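Local coordinates for regulatory protein SdiA (Escherichia coli, PDB 4LFU) that activates transcription of the ftsQAZ cell-division genes and senses acyl-homoserine lactone autoinducers made by other bacteria, at residues 184-187 against 188-192. Numbering follows the deposited sequence.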
loop_
_atom_site.group_PDB
_atom_site.type_symbol
_atom_site.label_atom_id
_atom_site.label_comp_id
_atom_site.label_asym_id
_atom_site.label_seq_id
_atom_site.Cartn_x
_atom_site.Cartn_y
_atom_site.Cartn_z
ATOM N N GLU A 184 -4.643 17.119 17.534
ATOM C CA GLU A 184 -5.106 15.767 17.860
ATOM C C GLU A 184 -4.170 14.706 17.269
ATOM O O GLU A 184 -3.693 13.843 17.994
ATOM C CB GLU A 184 -6.567 15.571 17.421
ATOM C CG GLU A 184 -7.526 16.321 18.329
ATOM C CD GLU A 184 -8.999 16.281 17.901
ATOM O OE1 GLU A 184 -9.842 16.552 18.782
ATOM O OE2 GLU A 184 -9.320 16.014 16.717
ATOM N N LYS A 185 -3.889 14.801 15.963
ATOM C CA LYS A 185 -2.938 13.920 15.262
ATOM C C LYS A 185 -1.538 13.905 15.901
ATOM O O LYS A 185 -0.933 12.829 16.084
ATOM C CB LYS A 185 -2.842 14.280 13.778
ATOM C CG LYS A 185 -4.102 13.978 12.986
ATOM C CD LYS A 185 -3.892 14.157 11.488
ATOM C CE LYS A 185 -4.930 15.128 10.911
ATOM N NZ LYS A 185 -5.559 14.686 9.609
ATOM N N GLU A 186 -1.037 15.082 16.278
ATOM C CA GLU A 186 0.265 15.179 16.961
ATOM C C GLU A 186 0.306 14.400 18.280
ATOM O O GLU A 186 1.226 13.631 18.520
ATOM C CB GLU A 186 0.656 16.647 17.168
ATOM C CG GLU A 186 1.894 16.861 18.049
ATOM C CD GLU A 186 2.287 18.331 18.139
ATOM O OE1 GLU A 186 1.407 19.158 18.454
ATOM O OE2 GLU A 186 3.470 18.669 17.878
ATOM N N ILE A 187 -0.679 14.621 19.142
ATOM C CA ILE A 187 -0.871 13.814 20.353
ATOM C C ILE A 187 -1.037 12.301 20.067
ATOM O O ILE A 187 -0.501 11.473 20.786
ATOM C CB ILE A 187 -2.039 14.379 21.225
ATOM C CG1 ILE A 187 -1.565 15.655 21.958
ATOM C CG2 ILE A 187 -2.561 13.320 22.263
ATOM C CD1 ILE A 187 -2.669 16.592 22.369
ATOM N N LEU A 188 -1.762 11.960 19.000
ATOM C CA LEU A 188 -1.956 10.571 18.601
ATOM C C LEU A 188 -0.639 9.888 18.270
ATOM O O LEU A 188 -0.374 8.791 18.747
ATOM C CB LEU A 188 -2.932 10.481 17.437
ATOM C CG LEU A 188 -3.764 9.200 17.482
ATOM C CD1 LEU A 188 -4.480 9.021 18.852
ATOM C CD2 LEU A 188 -4.732 9.227 16.313
ATOM N N ARG A 189 0.197 10.567 17.494
ATOM C CA ARG A 189 1.552 10.092 17.168
ATOM C C ARG A 189 2.434 9.754 18.356
ATOM O O ARG A 189 3.152 8.746 18.329
ATOM C CB ARG A 189 2.268 11.081 16.247
ATOM C CG ARG A 189 1.694 11.090 14.827
ATOM C CD ARG A 189 2.649 11.800 13.845
ATOM N NE ARG A 189 2.784 13.228 14.162
ATOM C CZ ARG A 189 1.920 14.166 13.781
ATOM N NH1 ARG A 189 0.847 13.851 13.050
ATOM N NH2 ARG A 189 2.142 15.424 14.116
ATOM N N TRP A 190 2.398 10.588 19.393
ATOM C CA TRP A 190 3.166 10.322 20.615
ATOM C C TRP A 190 2.559 9.158 21.393
ATOM O O TRP A 190 3.285 8.407 22.062
ATOM C CB TRP A 190 3.320 11.589 21.509
ATOM C CG TRP A 190 4.268 12.586 20.928
ATOM C CD1 TRP A 190 3.939 13.761 20.321
ATOM C CD2 TRP A 190 5.703 12.479 20.843
ATOM N NE1 TRP A 190 5.071 14.399 19.870
ATOM C CE2 TRP A 190 6.167 13.636 20.173
ATOM C CE3 TRP A 190 6.641 11.520 21.271
ATOM C CZ2 TRP A 190 7.527 13.868 19.922
ATOM C CZ3 TRP A 190 7.997 11.746 21.022
ATOM C CH2 TRP A 190 8.429 12.911 20.350
ATOM N N THR A 191 1.235 9.027 21.302
ATOM C CA THR A 191 0.510 7.890 21.894
ATOM C C THR A 191 0.952 6.536 21.284
ATOM O O THR A 191 1.268 5.567 22.004
ATOM C CB THR A 191 -1.017 8.114 21.783
ATOM O OG1 THR A 191 -1.346 9.289 22.525
ATOM C CG2 THR A 191 -1.827 6.908 22.344
ATOM N N ALA A 192 1.011 6.513 19.958
ATOM C CA ALA A 192 1.415 5.346 19.196
ATOM C C ALA A 192 2.875 4.960 19.435
ATOM O O ALA A 192 3.260 3.825 19.161
ATOM C CB ALA A 192 1.148 5.594 17.712
#
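In helix 182-192, the first helix of the LuxR-type DNA-binding domain, Thr191 turns its hydroxyl back onto the carbonyl of Ile187 one turn earlier. OG1 lies 2.9 Å from Ile187 O and donates to it; the same oxygen also takes Thr191 N, at 3.0 Å. The two donors arrive from opposite faces of the carbonyl plane, the hydroxyl 37° out of it. With OG1 beside its own backbone N (chi1 -62°), the hydroxyl can reach back along the helix, and Gln215 of helix 208-222 forms a second hydrogen bond with it. This places the threonine at the junction with the predicted helix-turn-helix: helix 197-204 packs on Trp190, and helix 208-222, which the motif includes in part, packs on Ile187, while Leu188 faces helix 227-237. On another side of the helix, Arg189 bends at chi3 (-65°) and lays one face of its guanidinium over the preceding turn. NH2 comes within 3.4 Å of Glu186 CA, and NH1 is 3.8 Å from Lys185 CB. The guanidinium face covers backbone, Glu186 CA and Lys185 O, while the carboxylate stays apart: Glu186 OE2 is 5.1 Å from Arg189 NH2, and Glu186 instead forms a salt bridge with Arg183. Trp190 brings CD1 to 3.3 Å from Glu186 O, an oblique approach beside the weak backbone bond from Trp190 N to that oxygen.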